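Local coordinates for protein nucleoporin nup120 (Schizosaccharomyces pombe, PDB 4GQ2) that serves as a structural constituent of the nuclear pore complex and can, like other nucleoporins, dock transiently associated nuclear transport factors, at residues F17-T22 with T85-S90; K95-K100 with W147-D152. One frame throughout, in Å; residues are numbered along the deposited sequence.

Contact 1 of 2, residues F17-T22 with T85-S90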
loop_
_atom_site.group_PDB
_atom_site.type_symbol
_atom_site.label_atom_id
_atom_site.label_comp_id
_atom_site.label_asym_id
_atom_site.label_seq_id
_atom_site.Cartn_x
_atom_site.Cartn_y
_atom_site.Cartn_z
ATOM N N PHE A 17 -0.683 1.466 -13.674
ATOM C CA PHE A 17 -0.095 0.563 -14.667
ATOM C C PHE A 17 1.410 0.352 -14.445
ATOM O O PHE A 17 2.058 -0.310 -15.254
ATOM C CB PHE A 17 -0.330 1.114 -16.078
ATOM C CG PHE A 17 -1.663 0.749 -16.669
ATOM C CD1 PHE A 17 -2.848 1.230 -16.123
ATOM C CD2 PHE A 17 -1.733 -0.065 -17.795
ATOM C CE1 PHE A 17 -4.081 0.888 -16.675
ATOM C CE2 PHE A 17 -2.962 -0.402 -18.358
ATOM C CZ PHE A 17 -4.138 0.075 -17.798
ATOM N N CYS A 18 1.964 0.912 -13.362
ATOM C CA CYS A 18 3.415 0.846 -13.089
ATOM C C CYS A 18 4.257 1.366 -14.256
ATOM O O CYS A 18 5.276 0.771 -14.613
ATOM C CB CYS A 18 3.866 -0.572 -12.730
ATOM S SG CYS A 18 2.882 -1.374 -11.457
ATOM N N LEU A 19 3.830 2.478 -14.841
ATOM C CA LEU A 19 4.529 3.040 -15.976
ATOM C C LEU A 19 5.556 4.067 -15.527
ATOM O O LEU A 19 5.374 4.733 -14.510
ATOM C CB LEU A 19 3.535 3.683 -16.939
ATOM C CG LEU A 19 2.484 2.794 -17.621
ATOM C CD1 LEU A 19 1.714 3.608 -18.656
ATOM C CD2 LEU A 19 3.076 1.537 -18.255
ATOM N N GLU A 20 6.631 4.185 -16.299
ATOM C CA GLU A 20 7.678 5.170 -16.048
ATOM C C GLU A 20 7.423 6.502 -16.750
ATOM O O GLU A 20 7.902 7.546 -16.301
ATOM C CB GLU A 20 9.038 4.612 -16.464
ATOM C CG GLU A 20 9.594 3.565 -15.510
ATOM C CD GLU A 20 10.896 2.955 -15.999
ATOM O OE1 GLU A 20 11.257 1.863 -15.510
ATOM O OE2 GLU A 20 11.560 3.558 -16.872
ATOM N N GLY A 21 6.675 6.469 -17.851
ATOM C CA GLY A 21 6.328 7.693 -18.566
ATOM C C GLY A 21 5.439 7.520 -19.785
ATOM O O GLY A 21 4.851 6.459 -20.010
ATOM N N THR A 22 5.354 8.589 -20.570
ATOM C CA THR A 22 4.457 8.675 -21.710
ATOM C C THR A 22 5.258 9.143 -22.920
ATOM O O THR A 22 5.981 10.139 -22.839
ATOM C CB THR A 22 3.341 9.704 -21.432
ATOM O OG1 THR A 22 2.658 9.363 -20.216
ATOM C CG2 THR A 22 2.352 9.759 -22.581
ATOM N N THR A 85 -4.919 8.434 -26.203
ATOM C CA THR A 85 -3.936 7.720 -25.393
ATOM C C THR A 85 -4.048 6.227 -25.617
ATOM O O THR A 85 -5.146 5.711 -25.813
ATOM C CB THR A 85 -4.113 7.987 -23.890
ATOM O OG1 THR A 85 -5.356 7.425 -23.450
ATOM C CG2 THR A 85 -4.073 9.488 -23.590
ATOM N N ILE A 86 -2.908 5.541 -25.592
ATOM C CA ILE A 86 -2.881 4.089 -25.747
ATOM C C ILE A 86 -2.118 3.431 -24.604
ATOM O O ILE A 86 -0.949 3.735 -24.371
ATOM C CB ILE A 86 -2.239 3.661 -27.084
ATOM C CG1 ILE A 86 -2.910 4.375 -28.257
ATOM C CG2 ILE A 86 -2.318 2.149 -27.255
ATOM C CD1 ILE A 86 -2.057 4.449 -29.506
ATOM N N PHE A 87 -2.798 2.528 -23.905
ATOM C CA PHE A 87 -2.212 1.740 -22.828
ATOM C C PHE A 87 -2.204 0.253 -23.194
ATOM O O PHE A 87 -3.208 -0.283 -23.663
ATOM C CB PHE A 87 -3.027 1.930 -21.552
ATOM C CG PHE A 87 -2.795 3.246 -20.856
ATOM C CD1 PHE A 87 -3.309 4.433 -21.373
ATOM C CD2 PHE A 87 -2.087 3.293 -19.653
ATOM C CE1 PHE A 87 -3.108 5.648 -20.713
ATOM C CE2 PHE A 87 -1.881 4.497 -18.992
ATOM C CZ PHE A 87 -2.401 5.679 -19.518
ATOM N N ASP A 88 -1.072 -0.411 -22.980
ATOM C CA ASP A 88 -0.994 -1.861 -23.143
ATOM C C ASP A 88 -1.706 -2.543 -21.969
ATOM O O ASP A 88 -1.341 -2.349 -20.809
ATOM C CB ASP A 88 0.466 -2.317 -23.236
ATOM C CG ASP A 88 0.609 -3.820 -23.481
ATOM O OD1 ASP A 88 -0.382 -4.558 -23.322
ATOM O OD2 ASP A 88 1.720 -4.273 -23.830
ATOM N N VAL A 89 -2.725 -3.338 -22.276
ATOM C CA VAL A 89 -3.512 -4.001 -21.238
ATOM C C VAL A 89 -3.451 -5.519 -21.373
ATOM O O VAL A 89 -4.339 -6.224 -20.884
ATOM C CB VAL A 89 -4.980 -3.515 -21.228
ATOM C CG1 VAL A 89 -5.050 -2.026 -20.919
ATOM C CG2 VAL A 89 -5.664 -3.810 -22.561
ATOM N N SER A 90 -2.395 -6.009 -22.029
ATOM C CA SER A 90 -2.195 -7.447 -22.249
ATOM C C SER A 90 -2.136 -8.197 -20.932
ATOM O O SER A 90 -1.450 -7.771 -20.007
ATOM C CB SER A 90 -0.897 -7.712 -23.014
ATOM O OG SER A 90 -0.768 -6.844 -24.122
#
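D88 OD2 is gripped by two hydrogen bonds, from S99 OG and Q72 NE2, and the same residue meets F17 across the contact through its main-chain oxygen. The other carboxylate oxygen, D88 OD1, accepts from S90 N at 2.8 Å, and this bond to the backbone N two residues on closes an Asx turn; its N-H...O angle of 165° shows it to be nearly straight. At this turn the chain leaves strand 83-88, and D88 O comes to the edge of the F17 ring, 3.5 Å from F17 CE2 and in the ring plane. V89 reaches the ring edge through one methyl, V89 CG1 to F17 CE2 being 3.7 Å; set anti to the V89 carbonyl carbon (chi1 -62°), CG1 is the branch brought to F17.

Across the face of F17 the approach is different. F87 presents its edge, and F87 CD2 stands 3.8 Å above the F17 ring plane, over its centre. With centroids 5.0 Å apart and planes inclined at 63°, the two phenylalanines form an edge-to-face pair. L19 CD1 approaches the F87 ring obliquely, 3.7 Å from F87 CE2. No hydrogen bond joins the segments; their closest CA atoms, F17 CA and F87 CA, are 8.5 Å apart, and side chains, with the D88 carbonyl oxygen, bridge that separation.

Consistent with this spacing, strand 101-106 lies between 21-26 and 83-88, pairing through its backbone with G21 on one and I86 on the other. The contact lies beside the start of 21-26 and the end of 83-88. Strand 73-79 touches V89 through T73 and R75, while F673 of helix 672-703 stacks on F17 and touches V89, joining the sheet to the helical part of the chain.

Contact 2 of 2, residues K95-K100 with W147-D152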
loop_
_atom_site.group_PDB
_atom_site.type_symbol
_atom_site.label_atom_id
_atom_site.label_comp_id
_atom_site.label_asym_id
_atom_site.label_seq_id
_atom_site.Cartn_x
_atom_site.Cartn_y
_atom_site.Cartn_z
ATOM N N LYS A 95 7.131 -12.927 -25.085
ATOM C CA LYS A 95 8.571 -13.107 -25.197
ATOM C C LYS A 95 9.240 -11.733 -25.264
ATOM O O LYS A 95 10.340 -11.597 -25.808
ATOM C CB LYS A 95 8.908 -13.884 -26.475
ATOM C CG LYS A 95 8.768 -15.395 -26.388
ATOM C CD LYS A 95 9.315 -16.049 -27.652
ATOM C CE LYS A 95 9.353 -17.568 -27.547
ATOM N NZ LYS A 95 8.009 -18.196 -27.683
ATOM N N GLU A 96 8.577 -10.718 -24.708
ATOM C CA GLU A 96 8.939 -9.322 -24.980
ATOM C C GLU A 96 9.266 -8.500 -23.726
ATOM O O GLU A 96 8.851 -8.863 -22.625
ATOM C CB GLU A 96 7.828 -8.644 -25.794
ATOM C CG GLU A 96 7.532 -9.314 -27.132
ATOM C CD GLU A 96 6.977 -8.359 -28.176
ATOM O OE1 GLU A 96 7.547 -7.258 -28.348
ATOM O OE2 GLU A 96 5.978 -8.716 -28.840
ATOM N N PRO A 97 10.010 -7.383 -23.891
ATOM C CA PRO A 97 10.266 -6.480 -22.761
ATOM C C PRO A 97 8.961 -5.877 -22.251
ATOM O O PRO A 97 8.014 -5.699 -23.026
ATOM C CB PRO A 97 11.139 -5.373 -23.368
ATOM C CG PRO A 97 11.640 -5.913 -24.667
ATOM C CD PRO A 97 10.580 -6.859 -25.146
ATOM N N LEU A 98 8.919 -5.569 -20.957
ATOM C CA LEU A 98 7.718 -5.041 -20.322
ATOM C C LEU A 98 7.282 -3.707 -20.909
ATOM O O LEU A 98 8.114 -2.902 -21.335
ATOM C CB LEU A 98 7.939 -4.876 -18.823
ATOM C CG LEU A 98 8.347 -6.115 -18.028
ATOM C CD1 LEU A 98 8.620 -5.709 -16.589
ATOM C CD2 LEU A 98 7.298 -7.215 -18.095
ATOM N N SER A 99 5.971 -3.486 -20.927
ATOM C CA SER A 99 5.415 -2.190 -21.296
ATOM C C SER A 99 5.551 -1.234 -20.118
ATOM O O SER A 99 4.795 -1.312 -19.156
ATOM C CB SER A 99 3.947 -2.331 -21.698
ATOM O OG SER A 99 3.800 -3.224 -22.784
ATOM N N LYS A 100 6.533 -0.345 -20.189
ATOM C CA LYS A 100 6.794 0.604 -19.111
ATOM C C LYS A 100 6.341 2.000 -19.498
ATOM O O LYS A 100 6.531 2.962 -18.745
ATOM C CB LYS A 100 8.284 0.619 -18.768
ATOM C CG LYS A 100 8.807 -0.636 -18.084
ATOM C CD LYS A 100 10.325 -0.691 -18.191
ATOM C CE LYS A 100 10.944 -1.631 -17.169
ATOM N NZ LYS A 100 12.425 -1.726 -17.335
ATOM N N TRP A 147 7.630 1.802 -28.613
ATOM C CA TRP A 147 7.098 2.996 -27.958
ATOM C C TRP A 147 6.645 2.700 -26.563
ATOM O O TRP A 147 6.688 3.564 -25.685
ATOM C CB TRP A 147 5.914 3.558 -28.732
ATOM C CG TRP A 147 6.216 4.047 -30.122
ATOM C CD1 TRP A 147 7.456 4.145 -30.753
ATOM C CD2 TRP A 147 5.255 4.574 -31.091
ATOM N NE1 TRP A 147 7.322 4.651 -32.016
ATOM C CE2 TRP A 147 6.030 4.932 -32.283
ATOM C CE3 TRP A 147 3.878 4.766 -31.097
ATOM C CZ2 TRP A 147 5.431 5.460 -33.419
ATOM C CZ3 TRP A 147 3.284 5.299 -32.246
ATOM C CH2 TRP A 147 4.043 5.640 -33.377
ATOM N N PHE A 148 6.186 1.472 -26.360
ATOM C CA PHE A 148 5.696 1.048 -25.072
ATOM C C PHE A 148 6.826 0.582 -24.164
ATOM O O PHE A 148 6.653 0.513 -22.949
ATOM C CB PHE A 148 4.659 -0.065 -25.257
ATOM C CG PHE A 148 3.463 0.358 -26.056
ATOM C CD1 PHE A 148 2.380 0.972 -25.434
ATOM C CD2 PHE A 148 3.422 0.159 -27.431
ATOM C CE1 PHE A 148 1.275 1.372 -26.169
ATOM C CE2 PHE A 148 2.321 0.562 -28.170
ATOM C CZ PHE A 148 1.248 1.170 -27.537
ATOM N N GLN A 149 7.987 0.291 -24.750
ATOM C CA GLN A 149 9.041 -0.424 -24.032
ATOM C C GLN A 149 10.232 0.423 -23.629
ATOM O O GLN A 149 10.782 0.233 -22.549
ATOM C CB GLN A 149 9.519 -1.619 -24.847
ATOM C CG GLN A 149 8.427 -2.614 -25.203
ATOM C CD GLN A 149 8.828 -3.516 -26.351
ATOM O OE1 GLN A 149 9.782 -3.228 -27.069
ATOM N NE2 GLN A 149 8.102 -4.616 -26.528
ATOM N N LEU A 150 10.634 1.349 -24.494
ATOM C CA LEU A 150 11.878 2.087 -24.296
ATOM C C LEU A 150 11.631 3.580 -24.150
ATOM O O LEU A 150 10.805 4.133 -24.878
ATOM C CB LEU A 150 12.842 1.837 -25.462
ATOM C CG LEU A 150 13.244 0.395 -25.807
ATOM C CD1 LEU A 150 13.984 0.364 -27.137
ATOM C CD2 LEU A 150 14.070 -0.258 -24.701
ATOM N N PRO A 151 12.358 4.238 -23.218
ATOM C CA PRO A 151 12.215 5.680 -22.991
ATOM C C PRO A 151 12.659 6.505 -24.202
ATOM O O PRO A 151 13.585 6.102 -24.912
ATOM C CB PRO A 151 13.132 5.945 -21.787
ATOM C CG PRO A 151 14.105 4.819 -21.777
ATOM C CD PRO A 151 13.381 3.635 -22.341
ATOM N N ASP A 152 11.993 7.639 -24.429
ATOM C CA ASP A 152 12.275 8.527 -25.572
ATOM C C ASP A 152 12.550 7.764 -26.884
ATOM O O ASP A 152 13.557 8.003 -27.561
ATOM C CB ASP A 152 13.434 9.485 -25.241
ATOM C CG ASP A 152 13.152 10.362 -24.025
ATOM O OD1 ASP A 152 12.023 10.887 -23.899
ATOM O OD2 ASP A 152 14.072 10.537 -23.198
#
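The loop 95-100 meets a short, weakly bonded helix, about 147-149, where S99 CA and Q149 CA lie 4.9 Å apart; here F148 O accepts a weak bond from K100 N (2.9 Å, N-H...O angle 128°) and a CA-H...O contact from S99 CA at 3.4 Å. F148 O thus meets two consecutive loop residues, neither strongly. Q149 buries more surface here than any other residue. Its chain, extended beyond CG, brings CG near the P97 and L98 carbonyl oxygens and the amide beside the proline ring, with Q149 NE2 3.6 Å from P97 CD. The amide then gives a long, bent bond from Q149 NE2 to E96 OE1 (3.3 Å, 142°). The acceptor lies in the amide plane, but the donor sits above the carboxylate plane, the two groups being turned 81° apart. The stronger partner of E96 is K145, salt-bridged to OE2. Cut back to an alanine at Q149, the contact is likely to lose the donor to E96 OE1 and the cover over the P97 ring. Between strands 83-88 and 101-106, the loop lies against helix 146-149, whose F148 packs on V103 of strand 101-106 and W147 on L23 and L25 of strand 21-26.

Overall arrangement
Contacts 1 and 2 have centres 9 Å apart and follow in series along the chain: 17-22 with 85-90 closes before 95-100 with 147-152 opens. The 95-100 loop lies between strand 83-88 of contact 1 and strand 101-106, and touches both segments of contact 1. It meets 85-90 through the shared D88-S99 bond, and 17-22 through a probable hydrogen bond from E20 N to K100 O (2.7 Å) and the packing of L19 CD2 on the S99 and K100 backbone. Together they tie one five-stranded sheet of the propeller domain to helix 146-149, which follows the next sheet's strand 138-143, while contact 1 also faces helix 672-703.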